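Local structure of Rho guanine nucleotide exchange factor 12 (Homo sapiens, 1TXD) at residues V28-F33 against A88-N93; Y34-H39 against Q77-L82. The protein acts as a guanine nucleotide exchange factor for RhoA, the catalytic DH domain being paired here with a PH domain in one fragment of the full-length protein. The protein carries 1 engineered substitution. All coordinates share one frame; numbering follows the deposited sequence.

Contact 1 of 2, residues V28-F33 against A88-N93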
ATOM      1  N   VAL A  28     -24.293  -8.396 -15.761  1.00 23.24           N
ATOM      2  CA  VAL A  28     -23.092  -7.702 -15.353  1.00 23.22           C
ATOM      3  C   VAL A  28     -23.367  -6.457 -14.491  1.00 24.61           C
ATOM      4  O   VAL A  28     -22.552  -6.137 -13.629  1.00 26.65           O
ATOM      5  CB  VAL A  28     -22.157  -7.362 -16.529  1.00 23.17           C
ATOM      6  CG1 VAL A  28     -21.686  -8.621 -17.215  1.00 23.28           C
ATOM      7  CG2 VAL A  28     -22.805  -6.409 -17.508  1.00 22.57           C
ATOM      8  N   ILE A  29     -24.494  -5.769 -14.677  1.00 23.89           N
ATOM      9  CA  ILE A  29     -24.860  -4.723 -13.736  1.00 24.87           C
ATOM     10  C   ILE A  29     -25.135  -5.371 -12.379  1.00 26.34           C
ATOM     11  O   ILE A  29     -24.856  -4.802 -11.323  1.00 26.92           O
ATOM     12  CB  ILE A  29     -26.107  -3.927 -14.178  1.00 23.65           C
ATOM     13  CG1 ILE A  29     -25.763  -2.987 -15.317  1.00 23.22           C
ATOM     14  CG2 ILE A  29     -26.637  -3.075 -13.029  1.00 23.57           C
ATOM     15  CD1 ILE A  29     -26.985  -2.420 -16.017  1.00 23.05           C
ATOM     16  N   ASN A  30     -25.710  -6.556 -12.411  1.00 26.88           N
ATOM     17  CA  ASN A  30     -26.059  -7.236 -11.182  1.00 27.61           C
ATOM     18  C   ASN A  30     -24.861  -7.790 -10.430  1.00 26.10           C
ATOM     19  O   ASN A  30     -24.925  -7.931  -9.212  1.00 24.32           O
ATOM     20  CB  ASN A  30     -27.045  -8.353 -11.453  1.00 28.01           C
ATOM     21  CG  ASN A  30     -28.426  -7.891 -11.298  1.00 32.01           C
ATOM     22  OD1 ASN A  30     -28.978  -7.937 -10.202  1.00 34.34           O
ATOM     23  ND2 ASN A  30     -29.025  -7.407 -12.404  1.00 36.16           N
ATOM     24  N   GLU A  31     -23.802  -8.107 -11.177  1.00 24.34           N
ATOM     25  CA  GLU A  31     -22.545  -8.505 -10.615  1.00 24.60           C
ATOM     26  C   GLU A  31     -21.927  -7.341  -9.817  1.00 23.76           C
ATOM     27  O   GLU A  31     -21.366  -7.572  -8.765  1.00 22.98           O
ATOM     28  CB  GLU A  31     -21.597  -8.978 -11.739  1.00 27.78           C
ATOM     29  CG  GLU A  31     -20.244  -9.553 -11.321  1.00 30.42           C
ATOM     30  CD  GLU A  31     -20.332 -10.834 -10.501  1.00 36.24           C
ATOM     31  OE1 GLU A  31     -21.440 -11.141  -9.967  1.00 40.12           O
ATOM     32  OE2 GLU A  31     -19.279 -11.529 -10.361  1.00 37.09           O
ATOM     33  N   LEU A  32     -22.025  -6.120 -10.339  1.00 21.31           N
ATOM     34  CA  LEU A  32     -21.493  -4.962  -9.696  1.00 21.73           C
ATOM     35  C   LEU A  32     -22.269  -4.736  -8.413  1.00 21.75           C
ATOM     36  O   LEU A  32     -21.653  -4.621  -7.340  1.00 19.66           O
ATOM     37  CB  LEU A  32     -21.572  -3.727 -10.589  1.00 22.19           C
ATOM     38  CG  LEU A  32     -21.444  -2.382  -9.858  1.00 22.97           C
ATOM     39  CD1 LEU A  32     -20.053  -2.164  -9.224  1.00 23.13           C
ATOM     40  CD2 LEU A  32     -21.763  -1.298 -10.801  1.00 22.95           C
ATOM     41  N   PHE A  33     -23.595  -4.770  -8.500  1.00 20.14           N
ATOM     42  CA  PHE A  33     -24.400  -4.575  -7.313  1.00 22.69           C
ATOM     43  C   PHE A  33     -24.159  -5.659  -6.260  1.00 23.01           C
ATOM     44  O   PHE A  33     -23.902  -5.325  -5.130  1.00 23.61           O
ATOM     45  CB  PHE A  33     -25.891  -4.465  -7.628  1.00 23.60           C
ATOM     46  CG  PHE A  33     -26.271  -3.249  -8.471  1.00 26.18           C
ATOM     47  CD1 PHE A  33     -25.316  -2.454  -9.104  1.00 27.30           C
ATOM     48  CD2 PHE A  33     -27.611  -2.932  -8.657  1.00 28.31           C
ATOM     49  CE1 PHE A  33     -25.700  -1.366  -9.912  1.00 28.64           C
ATOM     50  CE2 PHE A  33     -27.980  -1.848  -9.445  1.00 29.86           C
ATOM     51  CZ  PHE A  33     -27.015  -1.066 -10.059  1.00 28.66           C
ATOM     52  N   ALA A  88     -31.247   1.585  -4.794  1.00 31.80           N
ATOM     53  CA  ALA A  88     -32.236   2.564  -5.223  1.00 31.52           C
ATOM     54  C   ALA A  88     -32.354   2.577  -6.725  1.00 31.95           C
ATOM     55  O   ALA A  88     -33.430   2.851  -7.251  1.00 33.66           O
ATOM     56  CB  ALA A  88     -31.873   3.964  -4.721  1.00 30.75           C
ATOM     57  N   VAL A  89     -31.262   2.295  -7.423  1.00 31.76           N
ATOM     58  CA  VAL A  89     -31.318   2.231  -8.867  1.00 32.69           C
ATOM     59  C   VAL A  89     -32.290   1.150  -9.290  1.00 35.35           C
ATOM     60  O   VAL A  89     -32.993   1.333 -10.267  1.00 35.12           O
ATOM     61  CB  VAL A  89     -29.935   2.030  -9.536  1.00 31.19           C
ATOM     62  CG1 VAL A  89     -30.080   1.622 -10.987  1.00 31.17           C
ATOM     63  CG2 VAL A  89     -29.151   3.279  -9.472  1.00 30.23           C
ATOM     64  N   ARG A  90     -32.321   0.031  -8.558  1.00 38.73           N
ATOM     65  CA  ARG A  90     -33.235  -1.091  -8.841  1.00 40.85           C
ATOM     66  C   ARG A  90     -34.683  -0.802  -8.500  1.00 40.78           C
ATOM     67  O   ARG A  90     -35.588  -1.310  -9.141  1.00 41.61           O
ATOM     68  CB  ARG A  90     -32.861  -2.296  -7.999  1.00 41.97           C
ATOM     69  CG  ARG A  90     -31.587  -2.947  -8.356  1.00 45.29           C
ATOM     70  CD  ARG A  90     -31.655  -4.452  -8.186  1.00 48.46           C
ATOM     71  NE  ARG A  90     -30.422  -5.072  -8.643  1.00 49.95           N
ATOM     72  CZ  ARG A  90     -29.622  -5.810  -7.890  1.00 52.22           C
ATOM     73  NH1 ARG A  90     -29.908  -6.061  -6.617  1.00 53.34           N
ATOM     74  NH2 ARG A  90     -28.518  -6.305  -8.418  1.00 52.92           N
ATOM     75  N   LYS A  91     -34.870  -0.024  -7.445  1.00 41.49           N
ATOM     76  CA  LYS A  91     -36.169   0.327  -6.894  1.00 42.29           C
ATOM     77  C   LYS A  91     -36.906   1.302  -7.823  1.00 42.68           C
ATOM     78  O   LYS A  91     -38.053   1.661  -7.565  1.00 42.88           O
ATOM     79  CB  LYS A  91     -35.911   0.954  -5.507  1.00 43.20           C
ATOM     80  CG  LYS A  91     -37.069   1.569  -4.714  1.00 44.19           C
ATOM     81  CD  LYS A  91     -36.517   2.465  -3.570  1.00 44.77           C
ATOM     82  CE  LYS A  91     -35.861   1.659  -2.426  1.00 44.75           C
ATOM     83  NZ  LYS A  91     -34.345   1.553  -2.504  1.00 43.62           N
ATOM     84  N   ARG A  92     -36.243   1.736  -8.897  1.00 43.09           N
ATOM     85  CA  ARG A  92     -36.815   2.718  -9.829  1.00 43.71           C
ATOM     86  C   ARG A  92     -37.974   2.166 -10.666  1.00 44.85           C
ATOM     87  O   ARG A  92     -38.864   2.927 -11.049  1.00 46.43           O
ATOM     88  CB  ARG A  92     -35.720   3.293 -10.738  1.00 42.51           C
ATOM     89  CG  ARG A  92     -34.734   4.141  -9.987  1.00 41.10           C
ATOM     90  CD  ARG A  92     -34.048   5.204 -10.793  1.00 40.41           C
ATOM     91  NE  ARG A  92     -33.037   4.650 -11.688  1.00 38.97           N
ATOM     92  CZ  ARG A  92     -31.796   5.117 -11.847  1.00 38.42           C
ATOM     93  NH1 ARG A  92     -31.341   6.158 -11.163  1.00 38.67           N
ATOM     94  NH2 ARG A  92     -30.997   4.532 -12.717  1.00 38.21           N
ATOM     95  N   ASN A  93     -37.971   0.858 -10.928  1.00 46.25           N
ATOM     96  CA  ASN A  93     -39.113   0.179 -11.565  1.00 47.56           C
ATOM     97  C   ASN A  93     -39.359  -1.248 -11.034  1.00 48.08           C
ATOM     98  O   ASN A  93     -38.411  -1.968 -10.681  1.00 48.38           O
ATOM     99  CB  ASN A  93     -38.950   0.169 -13.094  1.00 48.05           C
ATOM    100  CG  ASN A  93     -37.684  -0.545 -13.550  1.00 48.77           C
ATOM    101  OD1 ASN A  93     -37.044  -1.254 -12.776  1.00 51.16           O
ATOM    102  ND2 ASN A  93     -37.327  -0.368 -14.819  1.00 49.22           N
TER

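Contact 2 of 2, residues Y34-H39 against Q77-L82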
ATOM      1  N   TYR A  34     -24.197  -6.932  -6.656  1.00 23.06           N
ATOM      2  CA  TYR A  34     -24.101  -8.050  -5.748  1.00 24.40           C
ATOM      3  C   TYR A  34     -22.756  -8.104  -4.991  1.00 22.45           C
ATOM      4  O   TYR A  34     -22.747  -8.375  -3.807  1.00 21.36           O
ATOM      5  CB  TYR A  34     -24.324  -9.374  -6.515  1.00 27.28           C
ATOM      6  CG  TYR A  34     -24.251 -10.621  -5.645  1.00 34.45           C
ATOM      7  CD1 TYR A  34     -25.426 -11.232  -5.173  1.00 39.24           C
ATOM      8  CD2 TYR A  34     -22.997 -11.206  -5.277  1.00 38.01           C
ATOM      9  CE1 TYR A  34     -25.374 -12.384  -4.357  1.00 41.22           C
ATOM     10  CE2 TYR A  34     -22.944 -12.334  -4.453  1.00 40.63           C
ATOM     11  CZ  TYR A  34     -24.144 -12.920  -4.003  1.00 42.19           C
ATOM     12  OH  TYR A  34     -24.137 -14.038  -3.207  1.00 43.49           O
ATOM     13  N   THR A  35     -21.646  -7.890  -5.694  1.00 20.53           N
ATOM     14  CA  THR A  35     -20.330  -7.972  -5.094  1.00 20.93           C
ATOM     15  C   THR A  35     -20.080  -6.722  -4.256  1.00 20.93           C
ATOM     16  O   THR A  35     -19.240  -6.754  -3.398  1.00 19.35           O
ATOM     17  CB  THR A  35     -19.230  -8.090  -6.143  1.00 20.15           C
ATOM     18  OG1 THR A  35     -19.354  -7.020  -7.095  1.00 21.82           O
ATOM     19  CG2 THR A  35     -19.391  -9.354  -6.956  1.00 23.14           C
ATOM     20  N   GLU A  36     -20.814  -5.627  -4.512  1.00 21.74           N
ATOM     21  CA  GLU A  36     -20.806  -4.495  -3.589  1.00 21.94           C
ATOM     22  C   GLU A  36     -21.484  -4.852  -2.284  1.00 22.50           C
ATOM     23  O   GLU A  36     -21.022  -4.415  -1.217  1.00 19.44           O
ATOM     24  CB  GLU A  36     -21.495  -3.227  -4.144  1.00 22.46           C
ATOM     25  CG  GLU A  36     -21.315  -2.015  -3.229  1.00 21.66           C
ATOM     26  CD  GLU A  36     -19.924  -1.467  -3.300  1.00 23.34           C
ATOM     27  OE1 GLU A  36     -19.517  -0.765  -2.363  1.00 24.73           O
ATOM     28  OE2 GLU A  36     -19.212  -1.765  -4.275  1.00 21.79           O
ATOM     29  N   ARG A  37     -22.576  -5.616  -2.341  1.00 23.17           N
ATOM     30  CA  ARG A  37     -23.246  -6.033  -1.098  1.00 25.06           C
ATOM     31  C   ARG A  37     -22.333  -6.995  -0.287  1.00 24.29           C
ATOM     32  O   ARG A  37     -22.199  -6.886   0.920  1.00 21.57           O
ATOM     33  CB  ARG A  37     -24.575  -6.700  -1.412  1.00 27.75           C
ATOM     34  CG  ARG A  37     -25.603  -6.690  -0.280  1.00 33.56           C
ATOM     35  CD  ARG A  37     -27.003  -7.221  -0.699  1.00 38.00           C
ATOM     36  NE  ARG A  37     -27.377  -6.750  -2.044  1.00 41.81           N
ATOM     37  CZ  ARG A  37     -27.520  -7.510  -3.147  1.00 42.66           C
ATOM     38  NH1 ARG A  37     -27.337  -8.837  -3.116  1.00 44.68           N
ATOM     39  NH2 ARG A  37     -27.853  -6.922  -4.300  1.00 40.47           N
ATOM     40  N   ALA A  38     -21.684  -7.911  -0.996  1.00 24.67           N
ATOM     41  CA  ALA A  38     -20.728  -8.835  -0.398  1.00 24.15           C
ATOM     42  C   ALA A  38     -19.616  -8.037   0.299  1.00 23.91           C
ATOM     43  O   ALA A  38     -19.229  -8.348   1.427  1.00 21.40           O
ATOM     44  CB  ALA A  38     -20.150  -9.753  -1.452  1.00 23.84           C
ATOM     45  N   HIS A  39     -19.128  -7.012  -0.398  1.00 23.94           N
ATOM     46  CA  HIS A  39     -18.072  -6.151   0.131  1.00 24.59           C
ATOM     47  C   HIS A  39     -18.434  -5.452   1.430  1.00 22.37           C
ATOM     48  O   HIS A  39     -17.658  -5.440   2.384  1.00 22.06           O
ATOM     49  CB  HIS A  39     -17.659  -5.070  -0.853  1.00 23.28           C
ATOM     50  CG  HIS A  39     -16.483  -4.292  -0.387  1.00 24.07           C
ATOM     51  ND1 HIS A  39     -15.230  -4.863  -0.259  1.00 25.17           N
ATOM     52  CD2 HIS A  39     -16.380  -3.030   0.098  1.00 22.93           C
ATOM     53  CE1 HIS A  39     -14.399  -3.955   0.212  1.00 22.59           C
ATOM     54  NE2 HIS A  39     -15.066  -2.829   0.402  1.00 22.83           N
ATOM     55  N   GLN A  77     -18.867   3.436   5.956  1.00 21.48           N
ATOM     56  CA  GLN A  77     -20.030   4.313   5.634  1.00 21.60           C
ATOM     57  C   GLN A  77     -20.063   4.599   4.108  1.00 19.29           C
ATOM     58  O   GLN A  77     -21.087   4.616   3.514  1.00 18.88           O
ATOM     59  CB  GLN A  77     -19.976   5.630   6.429  1.00 25.00           C
ATOM     60  CG  GLN A  77     -20.841   5.720   7.737  1.00 31.39           C
ATOM     61  CD  GLN A  77     -21.824   4.535   7.946  1.00 34.76           C
ATOM     62  OE1 GLN A  77     -22.858   4.452   7.265  1.00 39.74           O
ATOM     63  NE2 GLN A  77     -21.484   3.624   8.860  1.00 32.18           N
ATOM     64  N   LEU A  78     -18.910   4.736   3.478  1.00 16.31           N
ATOM     65  CA  LEU A  78     -18.836   4.963   2.065  1.00 18.33           C
ATOM     66  C   LEU A  78     -19.467   3.844   1.218  1.00 18.25           C
ATOM     67  O   LEU A  78     -20.353   4.098   0.365  1.00 16.89           O
ATOM     68  CB  LEU A  78     -17.384   5.189   1.666  1.00 20.17           C
ATOM     69  CG  LEU A  78     -17.124   5.522   0.211  1.00 21.93           C
ATOM     70  CD1 LEU A  78     -15.847   6.214   0.048  1.00 23.15           C
ATOM     71  CD2 LEU A  78     -17.173   4.295  -0.664  1.00 24.88           C
ATOM     72  N   HIS A  79     -19.082   2.616   1.517  1.00 17.21           N
ATOM     73  CA  HIS A  79     -19.563   1.420   0.827  1.00 17.82           C
ATOM     74  C   HIS A  79     -21.009   1.067   1.194  1.00 19.60           C
ATOM     75  O   HIS A  79     -21.779   0.643   0.297  1.00 21.73           O
ATOM     76  CB  HIS A  79     -18.601   0.272   1.040  1.00 19.37           C
ATOM     77  CG  HIS A  79     -17.337   0.401   0.246  1.00 19.33           C
ATOM     78  ND1 HIS A  79     -17.263   0.136  -1.104  1.00 20.80           N
ATOM     79  CD2 HIS A  79     -16.083   0.750   0.623  1.00 22.42           C
ATOM     80  CE1 HIS A  79     -16.036   0.349  -1.533  1.00 19.62           C
ATOM     81  NE2 HIS A  79     -15.291   0.701  -0.497  1.00 18.97           N
ATOM     82  N   ILE A  80     -21.435   1.309   2.427  1.00 16.68           N
ATOM     83  CA  ILE A  80     -22.880   1.256   2.706  1.00 17.26           C
ATOM     84  C   ILE A  80     -23.681   2.307   1.856  1.00 20.60           C
ATOM     85  O   ILE A  80     -24.714   1.962   1.275  1.00 19.85           O
ATOM     86  CB  ILE A  80     -23.166   1.471   4.177  1.00 16.14           C
ATOM     87  CG1 ILE A  80     -22.754   0.262   5.000  1.00 19.61           C
ATOM     88  CG2 ILE A  80     -24.695   1.779   4.448  1.00 18.66           C
ATOM     89  CD1 ILE A  80     -22.645   0.551   6.488  1.00 21.46           C
ATOM     90  N   GLY A  81     -23.227   3.571   1.789  1.00 19.25           N
ATOM     91  CA  GLY A  81     -23.920   4.572   0.989  1.00 19.07           C
ATOM     92  C   GLY A  81     -23.967   4.193  -0.488  1.00 20.32           C
ATOM     93  O   GLY A  81     -24.948   4.366  -1.138  1.00 19.31           O
ATOM     94  N   LEU A  82     -22.872   3.645  -0.997  1.00 20.36           N
ATOM     95  CA  LEU A  82     -22.776   3.266  -2.375  1.00 21.66           C
ATOM     96  C   LEU A  82     -23.734   2.109  -2.663  1.00 24.11           C
ATOM     97  O   LEU A  82     -24.452   2.111  -3.685  1.00 22.74           O
ATOM     98  CB  LEU A  82     -21.324   2.851  -2.686  1.00 19.89           C
ATOM     99  CG  LEU A  82     -21.024   2.348  -4.096  1.00 21.75           C
ATOM    100  CD1 LEU A  82     -21.729   3.223  -5.230  1.00 20.58           C
ATOM    101  CD2 LEU A  82     -19.499   2.295  -4.274  1.00 21.04           C
TER

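Contact 1 of 2, residues V28-F33 against A88-N93
Val89 reaches Phe33 through one methyl: CG1 lies 4.2 Å from Phe33 CZ, at the ring edge and near its plane. With CG1 anti to the backbone N (chi1 166°), the methyl is carried to the far end of the phenyl ring. Trp108 of helix 102-109 touches both side chains. Arg90, the next residue, makes the larger part of the contact. Its CG comes up in the plane of the Phe33 ring, 3.9 Å from CE2, and the chain, bent at chi2, then runs back along the ring toward helix 20-57. The guanidinium thereby sets one face against Phe33 CD2, which is 3.5 Å from Arg90 NE and offset toward the rim. Ring and guanidinium planes are 43° apart, so this is tilted packing and not a parallel stack. These residues join the last turn of helix 72-90 to an early part of helix 20-57 within the helical bundle of the DH domain. Arg90 NH2 passes 3.3 Å from Phe33 CB and ends close to OD1 of Asn30; that approach is short and poorly angled, making a bond doubtful, although the amide and guanidinium planes are nearly parallel (11° apart). The firmer partner of Asn30 is the Gln26 carbonyl, which accepts from ND2. A type I turn runs from Arg90 to Asn93.

Contact 2 of 2, residues Y34-H39 against Q77-L82
Glu36 and His79 are joined by the hydrogen bond that crosses this interface. ND1 of His79 donates to OE1 of Glu36 over 2.7 Å, almost straight at 169°, and the oxygen receives it through its syn lone pair while lying in the imidazole plane. Carboxylate and ring are nearly coplanar, so the two flat groups meet edge on. Glu36 gets there with CG anti to the backbone N and a bend at chi2. Its other oxygen, OE2, takes a salt bridge from Arg173 and a hydrogen bond from Tyr177, so the buried carboxylate is gripped at both oxygens; the arginine would be expected to stabilise its negative charge. Gln170, preceding Arg173 and Tyr177 on helix 169-186, hydrogen-bonds to NE2 of both histidines, its OE1 to His39 and its NE2 to His79, which should fix the rotation of the rings. The aromatic contact is T-shaped: the edge of His39 is directed at the face of His79, with centroids 4.4 Å apart and planes at 65°. CD2 of His39 sits over the centre of the His79 ring, 3.5 Å from ND1, and Leu78 CD2 lies over the opposite face, sandwiching the imidazole. Helices 20-57 and 72-90 run roughly antiparallel here, their short segments crossing at -148° with axes 9.5 Å apart, as neighbours in the all-helical DH bundle. The remaining contact is van der Waals: Leu82, one helical turn beyond His79, brings its CD2 within 3.6 Å of Glu36 OE1, the two side chains crossing at about a right angle.

How the contacts relate
Both contacts pair helix 20-57 with helix 72-90, and their centres lie 12 Å apart on the same side of the chain's centre. Because the helices run roughly antiparallel, 34-39 follows 28-33 directly on the first helix while 77-82 precedes 88-93 on the second, so contact 2 is nested inside the loop closed by contact 1. The two meet where Arg90 NH1 comes within 3.2 Å of Arg37 NH2, an approach of like charges. Helix 169-186 packs on both, through polar groups at contact 2 and through Ile184 at segment 28-33. Both lie between two neighbouring helices of the DH domain, the part that acts on RhoA.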